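Local coordinates for AT5g51070/K3K7_27 (Arabidopsis thaliana, PDB 5GKM), which is the N-terminal domain of the chaperone ClpD, whose full-length form probably binds and hydrolyses ATP as a Clp-family unfoldase partnered with the caseinolytic protease, at residues Ala14-Ile19 with Glu45-Gln50; Val33-Leu38 with Lys100-Ala105; Gly51-Gly56 with Ala119-Ala124; Ile123-Phe128 with Ala152-Leu157. One frame throughout, in Å; residues are numbered along the deposited sequence.

Interaction 1: residues Ala14-Ile19 with Glu45-Gln50; sequences AIRAII and EDRDPQ
Arg16 on helix 12-27 and Glu45, the last residue of helix 35-45, cross at about a right angle, with the flat ends of both side chains almost in one plane, 18° apart. Glu45 OE2 lies at the edge of the Arg16 guanidinium, 3.6 Å from Arg16 NH1, which makes this a long salt bridge. The aliphatic parts pack closer to the helix: Ala17 CB meets Glu45 CB at 3.9 Å, and Arg16 CD rests 4.0 Å from Glu45 CG. A bend at chi2 of Glu45 (-76°) turns its carboxylate along helix 12-27 to the Arg16 head. Arg47 arrives from the loop on an extended chain and sets its NH2 above one face of the Arg16 guanidinium, offset toward the rim and 3.8 Å from Arg16 NH1; the two guanidinium planes are 41° apart. Both ends of the long bridge have stronger partners, Arg16 NH2 in Glu12 and Glu45 OE1 in Arg13. Together they form a partly buried charged cluster where helix 35-45 of the Clp R domain ends, with Arg47 on its exposed side. The edge-on geometry suits charge attraction, whereas the two like charges lie close together, a cost the carboxylates of Glu12 and Glu45 probably offset.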
loop_
_atom_site.group_PDB
_atom_site.type_symbol
_atom_site.label_atom_id
_atom_site.label_comp_id
_atom_site.label_asym_id
_atom_site.label_seq_id
_atom_site.Cartn_x
_atom_site.Cartn_y
_atom_site.Cartn_z
ATOM N N ALA A 14 -5.082 -4.969 8.110
ATOM C CA ALA A 14 -5.269 -4.147 6.940
ATOM C C ALA A 14 -5.498 -2.677 7.315
ATOM O O ALA A 14 -5.045 -1.805 6.668
ATOM C CB ALA A 14 -6.420 -4.663 6.113
ATOM N N ILE A 15 -6.290 -2.506 8.345
ATOM C CA ILE A 15 -6.609 -1.181 8.824
ATOM C C ILE A 15 -5.343 -0.498 9.329
ATOM O O ILE A 15 -5.163 0.630 9.087
ATOM C CB ILE A 15 -7.671 -1.214 9.942
ATOM C CG1 ILE A 15 -8.984 -1.769 9.432
ATOM C CG2 ILE A 15 -7.844 0.147 10.590
ATOM C CD1 ILE A 15 -9.683 -0.808 8.590
ATOM N N ARG A 16 -4.490 -1.245 9.999
ATOM C CA ARG A 16 -3.268 -0.680 10.486
ATOM C C ARG A 16 -2.369 -0.228 9.339
ATOM O O ARG A 16 -1.813 0.811 9.370
ATOM C CB ARG A 16 -2.566 -1.655 11.414
ATOM C CG ARG A 16 -1.308 -1.172 12.067
ATOM C CD ARG A 16 -0.732 -2.299 12.917
ATOM N NE ARG A 16 -1.648 -2.734 13.934
ATOM C CZ ARG A 16 -2.035 -3.978 14.067
ATOM N NH1 ARG A 16 -1.625 -4.906 13.202
ATOM N NH2 ARG A 16 -2.846 -4.276 15.037
ATOM N N ALA A 17 -2.285 -1.035 8.306
ATOM C CA ALA A 17 -1.495 -0.655 7.165
ATOM C C ALA A 17 -2.012 0.623 6.511
ATOM O O ALA A 17 -1.283 1.416 6.027
ATOM C CB ALA A 17 -1.475 -1.788 6.121
ATOM N N ILE A 18 -3.318 0.711 6.463
ATOM C CA ILE A 18 -3.937 1.914 5.911
ATOM C C ILE A 18 -3.650 3.192 6.736
ATOM O O ILE A 18 -3.271 4.184 6.219
ATOM C CB ILE A 18 -5.444 1.712 5.708
ATOM C CG1 ILE A 18 -5.645 0.657 4.650
ATOM C CG2 ILE A 18 -6.129 2.999 5.316
ATOM C CD1 ILE A 18 -7.058 0.213 4.524
ATOM N N ILE A 19 -3.791 3.059 8.035
ATOM C CA ILE A 19 -3.425 4.157 8.920
ATOM C C ILE A 19 -1.934 4.501 8.776
ATOM O O ILE A 19 -1.558 5.638 8.785
ATOM C CB ILE A 19 -3.773 3.789 10.371
ATOM C CG1 ILE A 19 -5.279 3.772 10.529
ATOM C CG2 ILE A 19 -3.152 4.747 11.351
ATOM C CD1 ILE A 19 -5.780 3.075 11.758
ATOM N N GLU A 45 3.656 -2.290 8.257
ATOM C CA GLU A 45 2.807 -3.170 9.011
ATOM C C GLU A 45 3.308 -4.619 9.106
ATOM O O GLU A 45 3.094 -5.268 10.087
ATOM C CB GLU A 45 1.369 -3.079 8.500
ATOM C CG GLU A 45 0.316 -3.795 9.324
ATOM C CD GLU A 45 0.333 -5.292 9.137
ATOM O OE1 GLU A 45 0.703 -5.759 8.078
ATOM O OE2 GLU A 45 -0.078 -5.934 10.074
ATOM N N ASP A 46 3.927 -5.096 8.038
ATOM C CA ASP A 46 4.195 -6.524 7.948
ATOM C C ASP A 46 5.273 -6.923 8.978
ATOM O O ASP A 46 6.293 -6.385 8.981
ATOM C CB ASP A 46 4.596 -6.827 6.503
ATOM C CG ASP A 46 4.735 -8.299 6.194
ATOM O OD1 ASP A 46 4.677 -9.110 7.074
ATOM O OD2 ASP A 46 4.837 -8.570 5.049
ATOM N N ARG A 47 4.946 -7.877 9.829
ATOM C CA ARG A 47 5.811 -8.325 10.902
ATOM C C ARG A 47 6.589 -9.568 10.500
ATOM O O ARG A 47 7.190 -10.162 11.314
ATOM C CB ARG A 47 5.020 -8.583 12.197
ATOM C CG ARG A 47 4.362 -7.348 12.802
ATOM C CD ARG A 47 3.577 -7.601 14.069
ATOM N NE ARG A 47 2.645 -6.548 14.420
ATOM C CZ ARG A 47 1.919 -6.522 15.521
ATOM N NH1 ARG A 47 1.991 -7.492 16.394
ATOM N NH2 ARG A 47 1.081 -5.557 15.729
ATOM N N ASP A 48 6.571 -9.926 9.235
ATOM C CA ASP A 48 7.293 -11.099 8.767
ATOM C C ASP A 48 8.762 -10.872 9.028
ATOM O O ASP A 48 9.291 -9.900 8.681
ATOM C CB ASP A 48 7.047 -11.264 7.271
ATOM C CG ASP A 48 7.628 -12.542 6.695
ATOM O OD1 ASP A 48 8.590 -13.026 7.277
ATOM O OD2 ASP A 48 7.117 -13.001 5.674
ATOM N N PRO A 49 9.451 -11.830 9.673
ATOM C CA PRO A 49 10.866 -11.644 9.996
ATOM C C PRO A 49 11.735 -11.631 8.771
ATOM O O PRO A 49 12.811 -11.126 8.807
ATOM C CB PRO A 49 11.201 -12.815 10.947
ATOM C CG PRO A 49 10.173 -13.788 10.717
ATOM C CD PRO A 49 8.934 -13.057 10.255
ATOM N N GLN A 50 11.208 -12.126 7.668
ATOM C CA GLN A 50 11.925 -12.155 6.398
ATOM C C GLN A 50 11.638 -10.916 5.512
ATOM O O GLN A 50 11.975 -10.876 4.392
ATOM C CB GLN A 50 11.607 -13.436 5.640
ATOM C CG GLN A 50 11.894 -14.689 6.441
ATOM C CD GLN A 50 13.332 -14.707 6.886
ATOM O OE1 GLN A 50 14.186 -14.249 6.166
ATOM N NE2 GLN A 50 13.601 -15.191 8.094
#

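Interaction 2: residues Val33-Leu38 with Lys100-Ala105; sequences VYTQHL and KRVFEA
Leu38 of helix 35-45 points at Val102 of helix 97-112, a helix-to-helix contact in the interior of the all-alpha Clp R domain. From its CB the side chain runs toward the other helix, CG being placed opposite the backbone N (chi1 -180°), and it divides at CG. The CD2 branch does most of the touching: it meets Val102 CG1 tip to tip at 3.7 Å and lies 4.0 Å from Phe103 CE1. The CD1 branch reaches the same ring atom, so that Phe103 CE1 sits against both methyls of the leucine fork. The other neighbours of that ring include Phe95, edge-to-face, and Ile18 of helix 12-27. Leu38 also packs on Ile123, so helix 120-130 adds a further wall.

One turn earlier, Thr35 makes a second, smaller contact with the other methyl of the same valine. Its hydroxyl is taken by Asp131 through a hydrogen bond, which leaves the methyl to face helix 97-112. Val102 thus spreads its two branches over two residues of helix 35-45, CG1 to the leucine and CG2 to the threonine. At the latter, Thr35 CG2 and Val102 CG2 are 4.0 Å apart.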
loop_
_atom_site.group_PDB
_atom_site.type_symbol
_atom_site.label_atom_id
_atom_site.label_comp_id
_atom_site.label_asym_id
_atom_site.label_seq_id
_atom_site.Cartn_x
_atom_site.Cartn_y
_atom_site.Cartn_z
ATOM N N VAL A 33 -2.797 10.423 0.338
ATOM C CA VAL A 33 -2.093 9.165 0.258
ATOM C C VAL A 33 -2.179 8.629 -1.166
ATOM O O VAL A 33 -3.215 8.354 -1.651
ATOM C CB VAL A 33 -2.791 8.130 1.143
ATOM C CG1 VAL A 33 -2.119 6.790 1.030
ATOM C CG2 VAL A 33 -2.781 8.573 2.576
ATOM N N TYR A 34 -1.044 8.524 -1.814
ATOM C CA TYR A 34 -0.957 7.929 -3.113
ATOM C C TYR A 34 -0.400 6.496 -2.964
ATOM O O TYR A 34 -0.135 6.077 -1.903
ATOM C CB TYR A 34 -0.144 8.774 -4.075
ATOM C CG TYR A 34 -0.828 10.015 -4.596
ATOM C CD1 TYR A 34 -0.848 11.167 -3.877
ATOM C CD2 TYR A 34 -1.422 10.003 -5.818
ATOM C CE1 TYR A 34 -1.465 12.292 -4.373
ATOM C CE2 TYR A 34 -2.052 11.117 -6.335
ATOM C CZ TYR A 34 -2.087 12.255 -5.593
ATOM O OH TYR A 34 -2.675 13.367 -6.127
ATOM N N THR A 35 -0.304 5.769 -4.055
ATOM C CA THR A 35 -0.073 4.351 -3.941
ATOM C C THR A 35 1.293 3.978 -3.413
ATOM O O THR A 35 1.442 2.968 -2.843
ATOM C CB THR A 35 -0.447 3.557 -5.200
ATOM O OG1 THR A 35 0.198 4.099 -6.330
ATOM C CG2 THR A 35 -1.900 3.614 -5.365
ATOM N N GLN A 36 2.281 4.809 -3.683
ATOM C CA GLN A 36 3.587 4.561 -3.091
ATOM C C GLN A 36 3.556 4.673 -1.546
ATOM O O GLN A 36 4.301 4.068 -0.876
ATOM C CB GLN A 36 4.693 5.436 -3.704
ATOM C CG GLN A 36 4.621 6.910 -3.351
ATOM C CD GLN A 36 3.744 7.715 -4.275
ATOM O OE1 GLN A 36 2.901 7.204 -4.952
ATOM N NE2 GLN A 36 3.990 8.997 -4.294
ATOM N N HIS A 37 2.697 5.535 -1.047
ATOM C CA HIS A 37 2.500 5.644 0.367
ATOM C C HIS A 37 1.816 4.451 0.976
ATOM O O HIS A 37 2.097 4.052 2.053
ATOM C CB HIS A 37 1.818 6.949 0.741
ATOM C CG HIS A 37 2.400 8.132 0.043
ATOM N ND1 HIS A 37 1.677 8.963 -0.725
ATOM C CD2 HIS A 37 3.699 8.594 0.003
ATOM C CE1 HIS A 37 2.477 9.895 -1.227
ATOM N NE2 HIS A 37 3.715 9.676 -0.770
ATOM N N LEU A 38 0.856 3.935 0.238
ATOM C CA LEU A 38 0.209 2.706 0.644
ATOM C C LEU A 38 1.241 1.555 0.708
ATOM O O LEU A 38 1.200 0.756 1.566
ATOM C CB LEU A 38 -0.912 2.366 -0.331
ATOM C CG LEU A 38 -1.660 1.093 0.020
ATOM C CD1 LEU A 38 -2.276 1.126 1.420
ATOM C CD2 LEU A 38 -2.707 0.809 -1.030
ATOM N N LYS A 100 -7.752 4.645 -3.937
ATOM C CA LYS A 100 -9.086 4.140 -3.775
ATOM C C LYS A 100 -9.369 2.969 -4.731
ATOM O O LYS A 100 -10.113 2.088 -4.439
ATOM C CB LYS A 100 -10.124 5.246 -3.959
ATOM C CG LYS A 100 -10.103 6.289 -2.847
ATOM C CD LYS A 100 -11.120 7.396 -3.139
ATOM C CE LYS A 100 -11.181 8.529 -2.146
ATOM N NZ LYS A 100 -11.637 8.062 -0.817
ATOM N N ARG A 101 -8.799 3.066 -5.891
ATOM C CA ARG A 101 -8.946 2.030 -6.875
ATOM C C ARG A 101 -8.332 0.751 -6.329
ATOM O O ARG A 101 -8.873 -0.278 -6.458
ATOM C CB ARG A 101 -8.297 2.444 -8.170
ATOM C CG ARG A 101 -8.358 1.398 -9.233
ATOM C CD ARG A 101 -8.044 1.910 -10.625
ATOM N NE ARG A 101 -7.765 0.761 -11.504
ATOM C CZ ARG A 101 -7.164 0.789 -12.688
ATOM N NH1 ARG A 101 -6.783 1.910 -13.238
ATOM N NH2 ARG A 101 -6.940 -0.331 -13.338
ATOM N N VAL A 102 -7.182 0.888 -5.696
ATOM C CA VAL A 102 -6.547 -0.268 -5.127
ATOM C C VAL A 102 -7.403 -0.928 -4.044
ATOM O O VAL A 102 -7.490 -2.116 -3.958
ATOM C CB VAL A 102 -5.138 0.106 -4.591
ATOM C CG1 VAL A 102 -4.575 -0.960 -3.667
ATOM C CG2 VAL A 102 -4.211 0.366 -5.754
ATOM N N PHE A 103 -7.995 -0.113 -3.207
ATOM C CA PHE A 103 -8.776 -0.634 -2.139
ATOM C C PHE A 103 -9.960 -1.395 -2.734
ATOM O O PHE A 103 -10.341 -2.375 -2.241
ATOM C CB PHE A 103 -9.337 0.471 -1.219
ATOM C CG PHE A 103 -8.319 1.166 -0.370
ATOM C CD1 PHE A 103 -7.180 0.564 -0.017
ATOM C CD2 PHE A 103 -8.545 2.422 0.084
ATOM C CE1 PHE A 103 -6.235 1.191 0.749
ATOM C CE2 PHE A 103 -7.613 3.060 0.869
ATOM C CZ PHE A 103 -6.459 2.425 1.209
ATOM N N GLU A 104 -10.558 -0.830 -3.780
ATOM C CA GLU A 104 -11.706 -1.492 -4.418
ATOM C C GLU A 104 -11.269 -2.809 -5.030
ATOM O O GLU A 104 -11.939 -3.763 -4.905
ATOM C CB GLU A 104 -12.454 -0.613 -5.450
ATOM C CG GLU A 104 -13.543 -1.351 -6.246
ATOM C CD GLU A 104 -14.714 -1.928 -5.423
ATOM O OE1 GLU A 104 -14.929 -1.527 -4.296
ATOM O OE2 GLU A 104 -15.450 -2.793 -5.942
ATOM N N ALA A 105 -10.097 -2.814 -5.622
ATOM C CA ALA A 105 -9.588 -4.067 -6.173
ATOM C C ALA A 105 -9.382 -5.119 -5.088
ATOM O O ALA A 105 -9.589 -6.244 -5.295
ATOM C CB ALA A 105 -8.293 -3.867 -6.931
#

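Interaction 3: residues Gly51-Gly56 with Ala119-Ala124; sequences GFLGSG and APEHIA
Leu53 straddles one turn of helix 120-130, a methyl on each of two residues. Leu53 CD1 lies 4.3 Å from Ala124 CB, and Leu53 CD2 comes within 4.5 Å of Glu121 CG, the aliphatic part of an otherwise charged side chain. Both distances are at the loose end of van der Waals packing, and the buried surface is small, 99 Å², so the contact is a light apolar touch between a loop and the start of a helix.

The next shell explains how the leucine is presented. Its CD1 rests on one face of the Phe52 ring, 3.7 Å above the plane and offset toward the rim. Leu53 has a positive phi (54°), within a compact turn in which Gly54 N bonds to Gly51 O. Phe52 O accepts twice, from Ser55 N and from Ser55 OG, the hydroxyl lying in the carbonyl plane at 2.7 Å from Phe52 O. Leu53 N is bonded in turn to Asp46 OD2. Across the contact, Ala119 at the N-cap position gives its N-H to His122 ND1 at 2.9 Å, in the plane of the imidazole and nearly straight (171°). The Glu121 carboxylate is held by Arg156 and Arg13 through OE2.

The Gly51-Ser55 turn belongs to the loop between helices 35-45 and 59-71 of the Clp N-terminal (Clp R) domain. There Phe52 faces Leu39, Leu42 and Ile43 of helix 35-45, while Leu53 touches Arg156 of helix 146-158. The turn therefore packs against three helices: 35-45, 120-130 and 146-158.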
loop_
_atom_site.group_PDB
_atom_site.type_symbol
_atom_site.label_atom_id
_atom_site.label_comp_id
_atom_site.label_asym_id
_atom_site.label_seq_id
_atom_site.Cartn_x
_atom_site.Cartn_y
_atom_site.Cartn_z
ATOM N N GLY A 51 11.020 -9.914 6.120
ATOM C CA GLY A 51 10.731 -8.672 5.437
ATOM C C GLY A 51 9.398 -8.728 4.725
ATOM O O GLY A 51 8.714 -9.673 4.845
ATOM N N PHE A 52 9.064 -7.656 4.014
ATOM C CA PHE A 52 7.745 -7.505 3.425
ATOM C C PHE A 52 7.528 -8.633 2.401
ATOM O O PHE A 52 8.269 -8.780 1.516
ATOM C CB PHE A 52 7.717 -6.137 2.707
ATOM C CG PHE A 52 6.482 -5.861 1.869
ATOM C CD1 PHE A 52 5.253 -5.833 2.425
ATOM C CD2 PHE A 52 6.609 -5.589 0.531
ATOM C CE1 PHE A 52 4.143 -5.541 1.680
ATOM C CE2 PHE A 52 5.507 -5.295 -0.225
ATOM C CZ PHE A 52 4.274 -5.296 0.354
ATOM N N LEU A 53 6.505 -9.402 2.663
ATOM C CA LEU A 53 6.114 -10.538 1.837
ATOM C C LEU A 53 7.304 -11.504 1.650
ATOM O O LEU A 53 7.413 -12.180 0.668
ATOM C CB LEU A 53 5.503 -10.070 0.520
ATOM C CG LEU A 53 4.123 -9.457 0.651
ATOM C CD1 LEU A 53 3.718 -8.814 -0.643
ATOM C CD2 LEU A 53 3.100 -10.480 1.068
ATOM N N GLY A 54 8.179 -11.510 2.632
ATOM C CA GLY A 54 9.307 -12.410 2.677
ATOM C C GLY A 54 10.430 -11.999 1.785
ATOM O O GLY A 54 11.333 -12.769 1.554
ATOM N N SER A 55 10.361 -10.794 1.271
ATOM C CA SER A 55 11.288 -10.295 0.293
ATOM C C SER A 55 12.591 -9.665 0.764
ATOM O O SER A 55 13.392 -9.269 -0.050
ATOM C CB SER A 55 10.596 -9.226 -0.523
ATOM O OG SER A 55 10.489 -8.053 0.221
ATOM N N GLY A 56 12.748 -9.461 2.047
ATOM C CA GLY A 56 13.895 -8.731 2.510
ATOM C C GLY A 56 13.816 -7.212 2.409
ATOM O O GLY A 56 14.717 -6.531 2.770
ATOM N N ALA A 119 -7.607 -8.581 3.757
ATOM C CA ALA A 119 -6.349 -8.544 4.436
ATOM C C ALA A 119 -5.341 -7.673 3.708
ATOM O O ALA A 119 -5.520 -7.295 2.648
ATOM C CB ALA A 119 -5.797 -9.943 4.644
ATOM N N PRO A 120 -4.214 -7.433 4.371
ATOM C CA PRO A 120 -3.167 -6.657 3.702
ATOM C C PRO A 120 -2.713 -7.314 2.373
ATOM O O PRO A 120 -2.321 -6.668 1.469
ATOM C CB PRO A 120 -2.012 -6.689 4.720
ATOM C CG PRO A 120 -2.674 -6.777 6.009
ATOM C CD PRO A 120 -3.824 -7.709 5.764
ATOM N N GLU A 121 -2.782 -8.629 2.363
ATOM C CA GLU A 121 -2.368 -9.369 1.203
ATOM C C GLU A 121 -3.272 -9.085 -0.003
ATOM O O GLU A 121 -2.827 -9.024 -1.070
ATOM C CB GLU A 121 -2.276 -10.836 1.524
ATOM C CG GLU A 121 -1.125 -11.110 2.442
ATOM C CD GLU A 121 -1.386 -10.815 3.914
ATOM O OE1 GLU A 121 -2.472 -10.667 4.374
ATOM O OE2 GLU A 121 -0.412 -10.798 4.580
ATOM N N HIS A 122 -4.563 -8.935 0.242
ATOM C CA HIS A 122 -5.472 -8.538 -0.795
ATOM C C HIS A 122 -5.170 -7.152 -1.299
ATOM O O HIS A 122 -5.301 -6.881 -2.437
ATOM C CB HIS A 122 -6.908 -8.525 -0.319
ATOM C CG HIS A 122 -7.444 -9.876 0.085
ATOM N ND1 HIS A 122 -7.792 -10.189 1.328
ATOM C CD2 HIS A 122 -7.678 -10.990 -0.663
ATOM C CE1 HIS A 122 -8.232 -11.429 1.356
ATOM N NE2 HIS A 122 -8.150 -11.918 0.144
ATOM N N ILE A 123 -4.840 -6.259 -0.379
ATOM C CA ILE A 123 -4.435 -4.914 -0.746
ATOM C C ILE A 123 -3.164 -4.921 -1.581
ATOM O O ILE A 123 -3.049 -4.209 -2.492
ATOM C CB ILE A 123 -4.263 -3.951 0.469
ATOM C CG1 ILE A 123 -5.576 -3.892 1.256
ATOM C CG2 ILE A 123 -3.762 -2.589 -0.004
ATOM C CD1 ILE A 123 -5.501 -3.186 2.593
ATOM N N ALA A 124 -2.227 -5.762 -1.200
ATOM C CA ALA A 124 -1.018 -5.869 -2.000
ATOM C C ALA A 124 -1.285 -6.368 -3.426
ATOM O O ALA A 124 -0.734 -5.883 -4.327
ATOM C CB ALA A 124 0.010 -6.766 -1.318
#

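Interaction 4: residues Ile123-Phe128 with Ala152-Leu157; sequences IAVGLF and AALTRL
Val125 on helix 120-130 faces Ala153 and Leu154 of helix 146-158, and a single methyl, CG2, serves both. Val125 is the bump, set over a surface formed by Ala153, Leu154 and Thr150, whose low spot is at Ala153. Ala153 CB is 4.1 Å from Val125 CG2, and on the flank Leu154 CD2 is 3.9 Å from the same methyl, with Leu154 CG only slightly farther. The two branched side chains cross at about a right angle, so Leu154 lies across the valine rather than end-on to it. Val125 CG2 is turned opposite the carbonyl carbon and CG1 opposite the backbone N (chi1 178°), which explains why just one branch makes these contacts.

Beside this bump, Ala124 CB and Ala153 CB meet at 4.4 Å, so that the two alanines put only a methyl from each side between the helices. Val125 CA and Ala153 CA are the nearest backbone pair, 6.8 Å apart, and the axes of the two short helical segments are 9.6 Å apart at closest approach. Their directions differ by 157°. This is near-antiparallel, wholly apolar helix-helix packing in the C-terminal half of the all-alpha Clp R domain, burying 144 Å², and Leu154 marks its more exposed margin.

Around it, Val125 also touches Tyr109 of helix 97-112, and Phe128 extends the interface toward Met146 and Leu149. On the other side of helix 120-130, Ile123 and Leu127 pack on helices 35-45 and 97-112, leaving this helix sandwiched between them and helix 146-158.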
loop_
_atom_site.group_PDB
_atom_site.type_symbol
_atom_site.label_atom_id
_atom_site.label_comp_id
_atom_site.label_asym_id
_atom_site.label_seq_id
_atom_site.Cartn_x
_atom_site.Cartn_y
_atom_site.Cartn_z
ATOM N N ILE A 123 -4.840 -6.259 -0.379
ATOM C CA ILE A 123 -4.435 -4.914 -0.746
ATOM C C ILE A 123 -3.164 -4.921 -1.581
ATOM O O ILE A 123 -3.049 -4.209 -2.492
ATOM C CB ILE A 123 -4.263 -3.951 0.469
ATOM C CG1 ILE A 123 -5.576 -3.892 1.256
ATOM C CG2 ILE A 123 -3.762 -2.589 -0.004
ATOM C CD1 ILE A 123 -5.501 -3.186 2.593
ATOM N N ALA A 124 -2.227 -5.762 -1.200
ATOM C CA ALA A 124 -1.018 -5.869 -2.000
ATOM C C ALA A 124 -1.285 -6.368 -3.426
ATOM O O ALA A 124 -0.734 -5.883 -4.327
ATOM C CB ALA A 124 0.010 -6.766 -1.318
ATOM N N VAL A 125 -2.164 -7.341 -3.542
ATOM C CA VAL A 125 -2.466 -7.850 -4.866
ATOM C C VAL A 125 -3.071 -6.727 -5.683
ATOM O O VAL A 125 -2.758 -6.576 -6.792
ATOM C CB VAL A 125 -3.414 -9.067 -4.858
ATOM C CG1 VAL A 125 -3.717 -9.520 -6.284
ATOM C CG2 VAL A 125 -2.734 -10.192 -4.111
ATOM N N GLY A 126 -3.917 -5.946 -5.055
ATOM C CA GLY A 126 -4.489 -4.807 -5.733
ATOM C C GLY A 126 -3.444 -3.799 -6.133
ATOM O O GLY A 126 -3.451 -3.313 -7.195
ATOM N N LEU A 127 -2.536 -3.532 -5.215
ATOM C CA LEU A 127 -1.571 -2.524 -5.427
ATOM C C LEU A 127 -0.708 -2.865 -6.610
ATOM O O LEU A 127 -0.319 -2.019 -7.364
ATOM C CB LEU A 127 -0.738 -2.357 -4.166
ATOM C CG LEU A 127 0.408 -1.365 -4.111
ATOM C CD1 LEU A 127 -0.142 0.015 -4.394
ATOM C CD2 LEU A 127 1.099 -1.377 -2.760
ATOM N N PHE A 128 -0.426 -4.140 -6.741
ATOM C CA PHE A 128 0.517 -4.596 -7.728
ATOM C C PHE A 128 -0.154 -4.970 -9.040
ATOM O O PHE A 128 0.490 -5.519 -9.871
ATOM C CB PHE A 128 1.324 -5.798 -7.206
ATOM C CG PHE A 128 2.119 -5.501 -5.961
ATOM C CD1 PHE A 128 2.585 -4.237 -5.748
ATOM C CD2 PHE A 128 2.405 -6.473 -5.014
ATOM C CE1 PHE A 128 3.285 -3.927 -4.629
ATOM C CE2 PHE A 128 3.117 -6.166 -3.867
ATOM C CZ PHE A 128 3.527 -4.887 -3.683
ATOM N N ALA A 152 3.667 -14.092 -3.701
ATOM C CA ALA A 152 3.871 -14.338 -2.315
ATOM C C ALA A 152 2.639 -13.949 -1.483
ATOM O O ALA A 152 2.360 -14.565 -0.534
ATOM C CB ALA A 152 5.108 -13.611 -1.798
ATOM N N ALA A 153 1.973 -12.872 -1.854
ATOM C CA ALA A 153 0.801 -12.487 -1.136
ATOM C C ALA A 153 -0.305 -13.517 -1.299
ATOM O O ALA A 153 -0.977 -13.831 -0.400
ATOM C CB ALA A 153 0.310 -11.114 -1.592
ATOM N N LEU A 154 -0.459 -13.992 -2.516
ATOM C CA LEU A 154 -1.454 -15.004 -2.776
ATOM C C LEU A 154 -1.149 -16.287 -1.991
ATOM O O LEU A 154 -2.036 -16.931 -1.520
ATOM C CB LEU A 154 -1.567 -15.279 -4.265
ATOM C CG LEU A 154 -2.204 -14.177 -5.095
ATOM C CD1 LEU A 154 -1.989 -14.361 -6.554
ATOM C CD2 LEU A 154 -3.668 -13.886 -4.828
ATOM N N THR A 155 0.119 -16.620 -1.883
ATOM C CA THR A 155 0.546 -17.765 -1.120
ATOM C C THR A 155 0.195 -17.640 0.352
ATOM O O THR A 155 -0.329 -18.560 0.941
ATOM C CB THR A 155 2.027 -18.083 -1.351
ATOM O OG1 THR A 155 2.231 -18.371 -2.724
ATOM C CG2 THR A 155 2.464 -19.217 -0.534
ATOM N N ARG A 156 0.372 -16.468 0.905
ATOM C CA ARG A 156 -0.023 -16.245 2.263
ATOM C C ARG A 156 -1.508 -16.445 2.503
ATOM O O ARG A 156 -1.915 -16.978 3.483
ATOM C CB ARG A 156 0.333 -14.831 2.695
ATOM C CG ARG A 156 1.711 -14.685 3.235
ATOM C CD ARG A 156 1.824 -13.348 3.876
ATOM N NE ARG A 156 3.150 -12.965 4.206
ATOM C CZ ARG A 156 3.496 -11.784 4.693
ATOM N NH1 ARG A 156 2.590 -10.849 4.917
ATOM N NH2 ARG A 156 4.732 -11.541 4.931
ATOM N N LEU A 157 -2.304 -16.019 1.564
ATOM C CA LEU A 157 -3.728 -16.130 1.730
ATOM C C LEU A 157 -4.233 -17.570 1.725
ATOM O O LEU A 157 -5.312 -17.852 2.118
ATOM C CB LEU A 157 -4.428 -15.347 0.638
ATOM C CG LEU A 157 -4.333 -13.832 0.762
ATOM C CD1 LEU A 157 -4.642 -13.152 -0.545
ATOM C CD2 LEU A 157 -5.285 -13.339 1.825
#

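Helix 120-130 is common ground for interactions 3 and 4, which share Ile123 and Ala124 and have centres about 6 Å apart. Arg156 ties three contacts together: its NH2 forms salt bridges with Asp48 OD2 (2.9 Å) and Asp46 OD2 (3.0 Å) of interaction 1, and its NH1 one with Glu121 OE2 (3.0 Å) of interaction 3. A probable hydrogen bond from Gly56 N to Gln50 O (2.8 Å) connects interaction 1 to interaction 3, centres about 8 Å apart. Interaction 2 joins the others through hydrophobic packing: Leu38 CD2 lies 3.7 Å from Ile123 CG2, and Ile18 CG1 is 4.0 Å from Phe103 CZ. The four contacts belong to one all-helical Clp R domain.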